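Local coordinates for uncharacterized protein PF1083 (Pyrococcus furiosus, PDB 3NRN) that binds adenosine monophosphate and is probably an oxidoreductase of the flavin-containing amine oxidase family, its substrate and reaction not established, at residues A[47-52]-A[346-351]; A[295-300]-A[338-343]; A[399-402]-A[406-409]; A[12-17]-A[391-396]; A[121-126]-A[167-172]. All coordinates share one frame; numbering follows the deposited sequence.

Interaction 1 (A[47-52]-A[346-351]); sequences FQLSTG and PLLAQV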
# COMPACT_ATOMS: atom_id res chain seq x y z
N PHE A 47 0.60 10.96 -19.87
CA PHE A 47 0.71 11.02 -18.42
C PHE A 47 1.27 9.70 -17.91
O PHE A 47 1.05 8.65 -18.52
CB PHE A 47 -0.66 11.22 -17.79
CG PHE A 47 -1.16 12.63 -17.84
CD1 PHE A 47 -0.93 13.49 -16.77
CD2 PHE A 47 -1.88 13.09 -18.93
CE1 PHE A 47 -1.42 14.79 -16.80
CE2 PHE A 47 -2.37 14.39 -18.97
CZ PHE A 47 -2.14 15.24 -17.90
N GLN A 48 1.98 9.75 -16.80
CA GLN A 48 2.52 8.53 -16.21
C GLN A 48 1.61 8.19 -15.04
O GLN A 48 1.81 8.68 -13.93
CB GLN A 48 3.95 8.74 -15.71
CG GLN A 48 5.00 8.79 -16.80
CD GLN A 48 5.17 7.46 -17.51
OE1 GLN A 48 5.35 6.41 -16.88
NE2 GLN A 48 5.12 7.49 -18.84
N LEU A 49 0.59 7.38 -15.29
CA LEU A 49 -0.33 6.98 -14.22
C LEU A 49 0.26 5.75 -13.53
O LEU A 49 1.39 5.36 -13.82
CB LEU A 49 -1.71 6.68 -14.80
CG LEU A 49 -2.33 7.81 -15.65
CD1 LEU A 49 -3.67 7.35 -16.21
CD2 LEU A 49 -2.50 9.06 -14.82
N SER A 50 -0.49 5.16 -12.60
CA SER A 50 0.02 3.98 -11.90
C SER A 50 -0.98 2.84 -11.87
O SER A 50 -2.17 3.04 -12.08
CB SER A 50 0.40 4.35 -10.47
OG SER A 50 -0.75 4.68 -9.71
N THR A 51 -0.47 1.63 -11.60
CA THR A 51 -1.31 0.44 -11.52
C THR A 51 -1.78 0.22 -10.09
O THR A 51 -2.33 -0.83 -9.77
CB THR A 51 -0.53 -0.81 -12.02
OG1 THR A 51 0.65 -1.01 -11.23
CG2 THR A 51 -0.13 -0.64 -13.48
N GLY A 52 -1.58 1.22 -9.23
CA GLY A 52 -2.00 1.10 -7.84
C GLY A 52 -1.69 2.31 -6.99
O GLY A 52 -2.39 3.32 -7.04
N PRO A 346 -11.21 14.79 -16.84
CA PRO A 346 -11.11 13.36 -16.54
C PRO A 346 -10.23 12.58 -17.52
O PRO A 346 -10.47 12.61 -18.73
CB PRO A 346 -12.56 12.90 -16.58
CG PRO A 346 -13.29 14.09 -16.04
CD PRO A 346 -12.62 15.24 -16.76
N LEU A 347 -9.23 11.89 -16.99
CA LEU A 347 -8.32 11.09 -17.81
C LEU A 347 -8.69 9.62 -17.75
O LEU A 347 -8.77 8.94 -18.77
CB LEU A 347 -6.88 11.25 -17.34
CG LEU A 347 -6.08 12.51 -17.69
CD1 LEU A 347 -4.71 12.42 -17.04
CD2 LEU A 347 -5.94 12.63 -19.20
N LEU A 348 -8.90 9.12 -16.53
CA LEU A 348 -9.23 7.72 -16.34
C LEU A 348 -9.59 7.41 -14.89
O LEU A 348 -8.98 7.94 -13.95
CB LEU A 348 -8.04 6.85 -16.75
CG LEU A 348 -8.12 5.34 -16.54
CD1 LEU A 348 -8.93 4.71 -17.67
CD2 LEU A 348 -6.72 4.75 -16.52
N ALA A 349 -10.60 6.56 -14.72
CA ALA A 349 -11.03 6.15 -13.39
C ALA A 349 -10.62 4.69 -13.33
O ALA A 349 -10.95 3.91 -14.22
CB ALA A 349 -12.54 6.28 -13.26
N GLN A 350 -9.89 4.31 -12.28
CA GLN A 350 -9.45 2.93 -12.15
C GLN A 350 -10.09 2.27 -10.94
O GLN A 350 -10.05 2.82 -9.83
CB GLN A 350 -7.93 2.87 -12.01
CG GLN A 350 -7.16 3.16 -13.29
CD GLN A 350 -5.70 3.47 -13.02
OE1 GLN A 350 -5.37 4.46 -12.38
NE2 GLN A 350 -4.81 2.61 -13.51
N VAL A 351 -10.68 1.10 -11.16
CA VAL A 351 -11.32 0.34 -10.09
C VAL A 351 -10.36 -0.73 -9.61
O VAL A 351 -9.87 -1.54 -10.40
CB VAL A 351 -12.61 -0.34 -10.58
CG1 VAL A 351 -13.28 -1.08 -9.42
CG2 VAL A 351 -13.56 0.68 -11.16
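With CG set beside the backbone N and anti to the carbonyl carbon (chi1 -79° in Phe-47, -77° in Leu-347), both side chains are swung into the gap between strands 47-50 and 346-351 and meet at about a right angle. Leu-347 CD1 sits over the centre of the Phe-47 ring, 3.5 Å from the centroid and close to the ring normal, a CH-pi contact; Leu-347 CD2 lies nearer the rim, by Phe-47 CE2 and Phe-47 CD2. Beside this pair, Leu-49 CD1 meets Leu-348 CD2 at 4.0 Å. The two strands run nearly in the same direction, but their axes are 10.1 Å from each other, so side chains and not backbone ladders join them. Strand 346-351 is an edge of the mixed sheet, where Leu-347 and Leu-348 form a classic beta bulge opposite Asn-273. Replacing Phe-47 by an alanine would probably leave Leu-347 CD1 without the ring face it rests on and open a gap beside Ala-275. At the other end the extended Gln-350 side chain donates from NE2 to Ser-50 O (3.0 Å, 152° at the hydrogen), the donor tilted out of the carbonyl plane, while Gln-350 OE1 accepts from Asn-273 ND2. Lys-271 NZ also binds Ser-50 O. A buried carbonyl thus gains at least two donors, and the amide of Gln-350, engaged through both its nitrogen and its oxygen, is likely to have its rotation fixed.

Interaction 2 (A[295-300]-A[338-343]); sequences NGFNEP and LEIFPE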
# COMPACT_ATOMS: atom_id res chain seq x y z
N ASN A 295 -12.00 10.29 -0.63
CA ASN A 295 -11.39 10.36 0.70
C ASN A 295 -10.23 11.34 0.77
O ASN A 295 -9.91 11.86 1.85
CB ASN A 295 -10.91 8.97 1.11
CG ASN A 295 -12.03 7.96 1.13
OD1 ASN A 295 -11.91 6.87 0.58
ND2 ASN A 295 -13.13 8.31 1.78
N GLY A 296 -9.60 11.58 -0.37
CA GLY A 296 -8.48 12.49 -0.42
C GLY A 296 -7.82 12.45 -1.78
O GLY A 296 -8.17 11.62 -2.62
N PHE A 297 -6.88 13.36 -2.01
CA PHE A 297 -6.18 13.38 -3.29
C PHE A 297 -4.78 13.96 -3.14
O PHE A 297 -4.48 14.62 -2.15
CB PHE A 297 -6.99 14.17 -4.33
CG PHE A 297 -7.20 15.62 -3.98
CD1 PHE A 297 -6.21 16.57 -4.25
CD2 PHE A 297 -8.39 16.05 -3.39
CE1 PHE A 297 -6.41 17.92 -3.95
CE2 PHE A 297 -8.60 17.39 -3.08
CZ PHE A 297 -7.60 18.33 -3.36
N ASN A 298 -3.93 13.68 -4.12
CA ASN A 298 -2.56 14.17 -4.12
C ASN A 298 -2.24 14.72 -5.51
O ASN A 298 -3.08 14.69 -6.41
CB ASN A 298 -1.58 13.06 -3.72
CG ASN A 298 -1.26 12.10 -4.87
OD1 ASN A 298 -2.06 11.89 -5.77
ND2 ASN A 298 -0.08 11.49 -4.81
N GLU A 299 -1.01 15.20 -5.68
CA GLU A 299 -0.55 15.76 -6.95
C GLU A 299 0.88 15.27 -7.18
O GLU A 299 1.85 16.01 -6.99
CB GLU A 299 -0.60 17.29 -6.86
CG GLU A 299 -0.15 18.04 -8.10
CD GLU A 299 -0.45 19.52 -8.00
OE1 GLU A 299 -1.48 19.96 -8.57
OE2 GLU A 299 0.32 20.25 -7.35
N PRO A 300 1.02 14.01 -7.63
CA PRO A 300 2.32 13.38 -7.90
C PRO A 300 3.31 14.16 -8.76
O PRO A 300 4.52 14.06 -8.54
CB PRO A 300 1.93 12.03 -8.50
CG PRO A 300 0.62 12.32 -9.17
CD PRO A 300 -0.08 13.19 -8.16
N LEU A 338 -15.01 18.00 -10.25
CA LEU A 338 -15.35 19.13 -11.11
C LEU A 338 -15.58 20.35 -10.23
O LEU A 338 -15.15 21.46 -10.56
CB LEU A 338 -16.62 18.81 -11.92
CG LEU A 338 -17.09 19.82 -12.97
CD1 LEU A 338 -18.12 19.16 -13.89
CD2 LEU A 338 -17.68 21.05 -12.30
N GLU A 339 -16.24 20.14 -9.10
CA GLU A 339 -16.52 21.22 -8.16
C GLU A 339 -15.25 21.78 -7.54
O GLU A 339 -15.14 22.98 -7.30
CB GLU A 339 -17.47 20.71 -7.06
CG GLU A 339 -17.79 21.71 -5.96
CD GLU A 339 -18.24 23.06 -6.50
OE1 GLU A 339 -19.05 23.08 -7.46
OE2 GLU A 339 -17.81 24.10 -5.96
N ILE A 340 -14.27 20.90 -7.28
CA ILE A 340 -13.00 21.32 -6.68
C ILE A 340 -12.06 21.87 -7.74
O ILE A 340 -11.35 22.86 -7.50
CB ILE A 340 -12.30 20.15 -5.96
CG1 ILE A 340 -13.21 19.58 -4.88
CG2 ILE A 340 -10.99 20.62 -5.35
CD1 ILE A 340 -12.65 18.36 -4.18
N PHE A 341 -12.04 21.22 -8.90
CA PHE A 341 -11.20 21.60 -10.03
C PHE A 341 -12.08 21.84 -11.26
O PHE A 341 -12.29 20.94 -12.07
CB PHE A 341 -10.20 20.50 -10.36
CG PHE A 341 -9.20 20.23 -9.27
CD1 PHE A 341 -8.16 21.13 -9.03
CD2 PHE A 341 -9.29 19.08 -8.50
CE1 PHE A 341 -7.23 20.88 -8.03
CE2 PHE A 341 -8.36 18.83 -7.50
CZ PHE A 341 -7.32 19.73 -7.27
N PRO A 342 -12.60 23.07 -11.41
CA PRO A 342 -13.46 23.43 -12.54
C PRO A 342 -12.84 23.15 -13.91
O PRO A 342 -13.51 22.67 -14.82
CB PRO A 342 -13.72 24.91 -12.32
CG PRO A 342 -13.72 25.03 -10.83
CD PRO A 342 -12.50 24.20 -10.46
N GLU A 343 -11.55 23.44 -14.04
CA GLU A 343 -10.85 23.24 -15.31
C GLU A 343 -10.31 21.83 -15.52
O GLU A 343 -9.72 21.54 -16.56
CB GLU A 343 -9.70 24.25 -15.43
CG GLU A 343 -10.11 25.69 -15.17
CD GLU A 343 -11.30 26.12 -16.01
OE1 GLU A 343 -11.19 26.14 -17.25
OE2 GLU A 343 -12.36 26.44 -15.42
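Phe-297 and Phe-341 form a T-shaped pair between strand 296-298, within the mixed beta-sheet, and the chain just beyond helix 326-340: helix-on-sheet packing, here carried by aromatic rings. The side chains come from opposite directions. Phe-297 takes the less usual first torsion, with CG lodged between its own backbone N and carbonyl carbon (chi1 62°); from there the ring stands out from the strand and offers a face to the helix end. Phe-341, the first residue to leave helical backbone angles, places CG beside its backbone N (chi1 -65°), which carries the ring to Phe-297 edge first. The planes stand 73° apart with centroids separated by 5.6 Å, and the incoming edge is off-centre: Phe-341 CE2 lies above the rim of the Phe-297 ring, not above its middle. Ile-340, in the last helical turn, adds a second, looser touch, its CD1 lying 4.3 Å from Phe-297 CE2 in an oblique approach. The CG2 branch of the same residue rests over one face of the Phe-341 ring, offset toward the rim, so isoleucine bears on both aromatics. Further round, Phe-341 packs on Leu-274 and Val-276 of strand 269-277, and Phe-297 on Val-287 of strand 286-288. No hydrogen bond crosses between the segments, and the closest atoms of the two rings are Phe-297 CE1 and Phe-341 CZ, 3.9 Å apart.

Interaction 3 (A[399-402]-A[406-409]); sequences ALEK and GSFS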
# COMPACT_ATOMS: atom_id res chain seq x y z
N ALA A 399 8.45 -11.52 7.64
CA ALA A 399 8.66 -12.81 7.00
C ALA A 399 10.15 -13.15 7.11
O ALA A 399 10.51 -14.26 7.49
CB ALA A 399 8.23 -12.77 5.54
N LEU A 400 11.00 -12.19 6.77
CA LEU A 400 12.44 -12.40 6.84
C LEU A 400 12.89 -12.78 8.25
O LEU A 400 13.76 -13.64 8.42
CB LEU A 400 13.18 -11.14 6.36
CG LEU A 400 12.91 -10.70 4.92
CD1 LEU A 400 13.69 -9.41 4.63
CD2 LEU A 400 13.33 -11.81 3.95
N GLU A 401 12.31 -12.15 9.27
CA GLU A 401 12.68 -12.48 10.65
C GLU A 401 12.18 -13.88 10.99
O GLU A 401 12.88 -14.65 11.65
CB GLU A 401 12.07 -11.47 11.64
CG GLU A 401 12.56 -10.04 11.48
CD GLU A 401 12.64 -9.31 12.81
OE1 GLU A 401 11.72 -9.48 13.64
OE2 GLU A 401 13.62 -8.56 13.01
N LYS A 402 10.96 -14.20 10.56
CA LYS A 402 10.39 -15.52 10.83
C LYS A 402 11.29 -16.59 10.22
O LYS A 402 11.38 -17.71 10.74
CB LYS A 402 8.99 -15.65 10.25
CG LYS A 402 8.32 -16.97 10.60
CD LYS A 402 7.03 -17.19 9.84
CE LYS A 402 6.46 -18.57 10.12
NZ LYS A 402 5.26 -18.85 9.28
N GLY A 406 16.74 -12.39 8.46
CA GLY A 406 16.88 -10.95 8.51
C GLY A 406 16.55 -10.41 9.89
O GLY A 406 15.74 -11.00 10.59
N SER A 407 17.19 -9.31 10.28
CA SER A 407 16.94 -8.72 11.59
C SER A 407 16.77 -7.21 11.44
O SER A 407 17.61 -6.54 10.84
CB SER A 407 18.09 -9.02 12.55
OG SER A 407 17.75 -8.62 13.87
N PHE A 408 15.69 -6.68 12.01
CA PHE A 408 15.39 -5.25 11.90
C PHE A 408 15.07 -4.60 13.24
O PHE A 408 14.48 -5.22 14.10
CB PHE A 408 14.19 -5.07 10.97
CG PHE A 408 14.35 -5.74 9.65
CD1 PHE A 408 15.04 -5.12 8.62
CD2 PHE A 408 13.89 -7.05 9.46
CE1 PHE A 408 15.27 -5.78 7.41
CE2 PHE A 408 14.13 -7.71 8.27
CZ PHE A 408 14.82 -7.08 7.24
N SER A 409 15.46 -3.33 13.38
CA SER A 409 15.20 -2.58 14.60
C SER A 409 13.71 -2.50 14.84
O SER A 409 12.92 -2.38 13.90
CB SER A 409 15.74 -1.15 14.48
OG SER A 409 15.14 -0.32 15.45
O HOH W 1 15.92 -9.98 14.72
O HOH W 2 15.46 -12.91 13.01
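Leu-400 and Phe-408 make the close-packed half of this contact, Glu-401 and its waters the wet half. Leu-400 CD1 comes up to the edge of the Phe-408 ring, 3.7 Å from CZ, while its CB lies near CE2. Beneath them the backbone of Gly-406 passes so close to the helix that the place of a CB would be only about 3.1 Å from Leu-400 CB. Glu-401 CA makes a CA-H...O contact with Gly-406 O (3.4 Å). Here the chain leaves the C-terminal end of helix 388-402 and doubles back along its last turn, and Phe-408 goes on to pack against Leu-68 and Ile-71 of helix 64-72. Glu-401 spans both halves. Its CG lies in the plane of the Phe-408 ring at the edge, 3.8 Å from CD2; a bend at chi2 (-146°) then turns the carboxylate to Phe-408 N, which donates to Glu-401 OE2 over 3.0 Å, nearly along the C-O axis and at 163° at the hydrogen. With an alanine at Glu-401, Phe-408 N would probably lose its acceptor and the returning chain would be freer to shift away from the helix. On the solvent side a water donates to Glu-401 OE2; its approach to Ser-407 OG is doubtfully short. A second water donates to Gly-406 O at 3.1 Å and, weakly, to Glu-401 O.

Interaction 4 (A[12-17]-A[391-396]); sequences GLLAGA and GIALGV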
# COMPACT_ATOMS: atom_id res chain seq x y z
N GLY A 12 7.03 -9.32 -3.46
CA GLY A 12 7.88 -10.37 -4.01
C GLY A 12 9.27 -9.85 -4.40
O GLY A 12 10.28 -10.48 -4.09
N LEU A 13 9.31 -8.71 -5.08
CA LEU A 13 10.58 -8.12 -5.52
C LEU A 13 11.43 -7.63 -4.33
O LEU A 13 12.65 -7.70 -4.38
CB LEU A 13 10.30 -6.97 -6.50
CG LEU A 13 9.65 -7.44 -7.81
CD1 LEU A 13 9.22 -6.25 -8.65
CD2 LEU A 13 10.63 -8.33 -8.57
N LEU A 14 10.78 -7.14 -3.27
CA LEU A 14 11.52 -6.69 -2.09
C LEU A 14 12.19 -7.90 -1.45
O LEU A 14 13.38 -7.87 -1.12
CB LEU A 14 10.57 -6.02 -1.07
CG LEU A 14 10.06 -4.61 -1.40
CD1 LEU A 14 8.92 -4.20 -0.47
CD2 LEU A 14 11.22 -3.61 -1.28
N ALA A 15 11.43 -8.98 -1.27
CA ALA A 15 11.97 -10.19 -0.66
C ALA A 15 13.08 -10.79 -1.52
O ALA A 15 14.13 -11.19 -1.01
CB ALA A 15 10.86 -11.20 -0.47
N GLY A 16 12.84 -10.85 -2.83
CA GLY A 16 13.83 -11.41 -3.74
C GLY A 16 15.12 -10.61 -3.72
O GLY A 16 16.22 -11.17 -3.75
N ALA A 17 15.00 -9.30 -3.67
CA ALA A 17 16.16 -8.43 -3.65
C ALA A 17 16.94 -8.62 -2.35
O ALA A 17 18.16 -8.76 -2.37
CB ALA A 17 15.72 -6.99 -3.80
N GLY A 391 3.07 -0.94 4.80
CA GLY A 391 2.56 -2.14 5.45
C GLY A 391 3.11 -3.37 4.75
O GLY A 391 3.43 -4.38 5.39
N ILE A 392 3.23 -3.30 3.43
CA ILE A 392 3.77 -4.41 2.67
C ILE A 392 5.22 -4.65 3.08
O ILE A 392 5.62 -5.79 3.34
CB ILE A 392 3.70 -4.12 1.15
CG1 ILE A 392 2.24 -4.16 0.69
CG2 ILE A 392 4.56 -5.12 0.38
CD1 ILE A 392 2.04 -3.89 -0.79
N ALA A 393 6.00 -3.57 3.15
CA ALA A 393 7.41 -3.65 3.55
C ALA A 393 7.55 -4.21 4.96
O ALA A 393 8.46 -4.99 5.24
CB ALA A 393 8.05 -2.27 3.46
N LEU A 394 6.65 -3.80 5.85
CA LEU A 394 6.66 -4.27 7.23
C LEU A 394 6.44 -5.79 7.25
O LEU A 394 7.02 -6.50 8.06
CB LEU A 394 5.55 -3.58 8.03
CG LEU A 394 5.38 -3.98 9.49
CD1 LEU A 394 6.62 -3.63 10.29
CD2 LEU A 394 4.17 -3.25 10.05
N GLY A 395 5.60 -6.27 6.34
CA GLY A 395 5.32 -7.69 6.26
C GLY A 395 6.53 -8.47 5.76
O GLY A 395 6.80 -9.58 6.21
N VAL A 396 7.26 -7.87 4.83
CA VAL A 396 8.45 -8.52 4.30
C VAL A 396 9.48 -8.64 5.41
O VAL A 396 10.13 -9.68 5.55
CB VAL A 396 9.03 -7.72 3.10
CG1 VAL A 396 10.40 -8.28 2.69
CG2 VAL A 396 8.07 -7.80 1.93
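Leu-14 and Val-396 supply most of the apolar surface by which segments 12-17 and 391-396, of helices 10-21 and 388-402, meet. Leu-14 CB touches Val-396 CG2 at 4.3 Å, and farther out Leu-14 CD1 extends over the backbone of Ala-393, 4.3 Å from its CA. Val-396 uses its two methyls differently. CG1, anti to the backbone N (chi1 171°), points at Ala-15, lying 4.2 Å from Ala-15 N and 4.3 Å from Ala-15 CB; CG2 is left for Leu-14. The branched residue therefore straddles two neighbouring positions of the other helix.

Polar interactions across the interface are absent: backbone hydrogen bonds such as Gly-16 N to Gly-12 O stay within each helix. Nor is the fit tight, since no approach is shorter than the one from Val-396 CG1 to Ala-15, and the segment axes pass 9.8 Å apart, crossing at -38°. Leu-65 of helix 64-72 touches both Leu-14 and Ala-393, so a third helix packs against the pair.

Helix 10-21 follows strand 2-6 and the glycine-rich turn that lines the AMP pocket, and Gly-12 is the last glycine of a GxGxxG pattern. Two helices packed side by side next to a parallel sheet, the first entered through that turn, are consistent with a Rossmann-type dinucleotide-binding fold, as in flavin-containing amine oxidoreductases.

Interaction 5 (A[121-126]-A[167-172]); sequences NKLPKE and ELAKEI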
# COMPACT_ATOMS: atom_id res chain seq x y z
N ASN A 121 3.62 4.77 23.76
CA ASN A 121 3.43 3.38 23.38
C ASN A 121 2.16 2.80 24.00
O ASN A 121 1.73 1.70 23.64
CB ASN A 121 4.64 2.55 23.82
CG ASN A 121 4.28 1.49 24.86
OD1 ASN A 121 3.69 0.46 24.54
ND2 ASN A 121 4.63 1.75 26.12
N LYS A 122 1.55 3.53 24.93
CA LYS A 122 0.34 3.06 25.58
C LYS A 122 -0.85 3.02 24.63
O LYS A 122 -1.37 4.05 24.20
CB LYS A 122 0.02 3.94 26.80
CG LYS A 122 0.91 3.64 27.99
CD LYS A 122 0.59 4.50 29.21
CE LYS A 122 1.11 5.92 29.06
NZ LYS A 122 0.89 6.71 30.31
N LEU A 123 -1.28 1.80 24.29
CA LEU A 123 -2.40 1.59 23.38
C LEU A 123 -3.67 1.20 24.14
O LEU A 123 -3.61 0.74 25.28
CB LEU A 123 -2.04 0.50 22.36
CG LEU A 123 -0.84 0.80 21.46
CD1 LEU A 123 -0.55 -0.40 20.59
CD2 LEU A 123 -1.13 2.02 20.60
N PRO A 124 -4.84 1.36 23.50
CA PRO A 124 -6.12 1.02 24.11
C PRO A 124 -6.39 -0.46 24.35
O PRO A 124 -6.34 -1.27 23.42
CB PRO A 124 -7.13 1.64 23.15
CG PRO A 124 -6.44 1.54 21.83
CD PRO A 124 -5.04 1.97 22.17
N LYS A 125 -6.68 -0.80 25.60
CA LYS A 125 -6.99 -2.17 25.99
C LYS A 125 -8.42 -2.42 25.53
O LYS A 125 -8.89 -3.56 25.48
CB LYS A 125 -6.90 -2.31 27.52
CG LYS A 125 -7.25 -3.69 28.09
CD LYS A 125 -6.11 -4.69 27.95
CE LYS A 125 -5.95 -5.18 26.52
NZ LYS A 125 -7.18 -5.88 26.04
N GLU A 126 -9.10 -1.34 25.17
CA GLU A 126 -10.47 -1.38 24.69
C GLU A 126 -10.58 -2.17 23.39
O GLU A 126 -9.69 -2.12 22.54
CB GLU A 126 -10.99 0.04 24.44
CG GLU A 126 -10.96 0.97 25.65
CD GLU A 126 -12.24 0.90 26.47
OE1 GLU A 126 -13.33 1.08 25.88
OE2 GLU A 126 -12.16 0.68 27.69
N GLU A 167 -6.32 -0.85 16.14
CA GLU A 167 -5.75 -0.69 14.81
C GLU A 167 -5.52 0.78 14.50
O GLU A 167 -4.46 1.15 14.01
CB GLU A 167 -6.67 -1.31 13.75
CG GLU A 167 -6.17 -1.18 12.32
CD GLU A 167 -4.73 -1.64 12.14
OE1 GLU A 167 -4.33 -2.62 12.80
OE2 GLU A 167 -4.01 -1.03 11.32
N LEU A 168 -6.51 1.62 14.79
CA LEU A 168 -6.36 3.05 14.54
C LEU A 168 -5.24 3.62 15.39
O LEU A 168 -4.46 4.46 14.92
CB LEU A 168 -7.66 3.82 14.86
CG LEU A 168 -7.52 5.34 14.71
CD1 LEU A 168 -7.25 5.67 13.25
CD2 LEU A 168 -8.78 6.04 15.19
N ALA A 169 -5.16 3.17 16.64
CA ALA A 169 -4.13 3.64 17.55
C ALA A 169 -2.75 3.29 16.99
O ALA A 169 -1.84 4.10 17.02
CB ALA A 169 -4.31 3.00 18.92
N LYS A 170 -2.62 2.07 16.46
CA LYS A 170 -1.34 1.65 15.91
C LYS A 170 -0.97 2.43 14.65
O LYS A 170 0.20 2.73 14.42
CB LYS A 170 -1.36 0.14 15.63
CG LYS A 170 -1.33 -0.68 16.92
CD LYS A 170 -1.44 -2.16 16.63
CE LYS A 170 -1.23 -2.98 17.89
NZ LYS A 170 -1.34 -4.44 17.61
N GLU A 171 -1.97 2.77 13.85
CA GLU A 171 -1.71 3.56 12.65
C GLU A 171 -1.37 4.99 13.08
O GLU A 171 -0.59 5.69 12.41
CB GLU A 171 -2.94 3.54 11.73
CG GLU A 171 -3.08 2.21 10.99
CD GLU A 171 -4.37 2.09 10.21
OE1 GLU A 171 -4.86 3.11 9.69
OE2 GLU A 171 -4.88 0.96 10.09
N ILE A 172 -1.93 5.42 14.20
CA ILE A 172 -1.64 6.75 14.72
C ILE A 172 -0.19 6.72 15.22
O ILE A 172 0.55 7.67 15.02
CB ILE A 172 -2.59 7.14 15.88
CG1 ILE A 172 -3.99 7.42 15.33
CG2 ILE A 172 -2.04 8.37 16.60
CD1 ILE A 172 -5.05 7.64 16.40
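An apolar contact, partly buried and without hydrogen bonds between the segments, sets Leu-123 and Pro-124 against Ala-169 and Lys-170, where the link between helices 115-119 and 130-137 passes over helix 165-178. Ala-169 is its middle: the CB methyl points at the passing chain and receives two neighbours at once. Pro-124 brings its ring atom CD to within 3.5 Å of Ala-169 CB, tighter than usual van der Waals contact, with CG a little farther off at 3.9 Å. Leu-123 places its CD2 methyl 3.7 Å from the same CB. Its first torsion (chi1 -61°) puts CG beside the backbone N and anti to the carbonyl carbon, sending the isobutyl group down to the helix, where the two methyls part company. CD2 takes the alanine, and CD1 takes the next residue along, Lys-170.

This is a helix-and-loop packing in an all-helical part of the chain, since the residues between the two segments include three helices or parts of them and no strand. Trp-133 of helix 130-137 packs on Pro-124 and also on Leu-168, tying the link and the helix together from a third element.

On Lys-170, which is partly exposed, the aliphatic part does the work of an apolar side chain. Extended beyond CG, it crosses Leu-123 at about a right angle, and Leu-123 CD1 lies 3.8 Å from both Lys-170 CG and Lys-170 CE. The lysine also touches Pro-384, while Leu-123 reaches Leu-166 and Arg-173 on the same helix.

Interactions 3 and 4 share helix 388-402: interaction 4 packs its middle against helix 10-21, interaction 3 holds the returning chain at its end, and their centres are 11 Å apart. Interactions 1 and 2 both reach the mixed sheet, with centres 14 Å apart, and are joined by the passage from helix 326-340 to strand 345-351. Interaction 5 stands off in the helical part, its nearest atoms about 8 Å from interaction 4 and about 17 Å from interaction 1. The bound AMP lies about 10 Å from the side chain of Leu-14 in interaction 4 and about 11 Å from that of Ser-50 in interaction 1, so these two approach the nucleotide pocket without lining it.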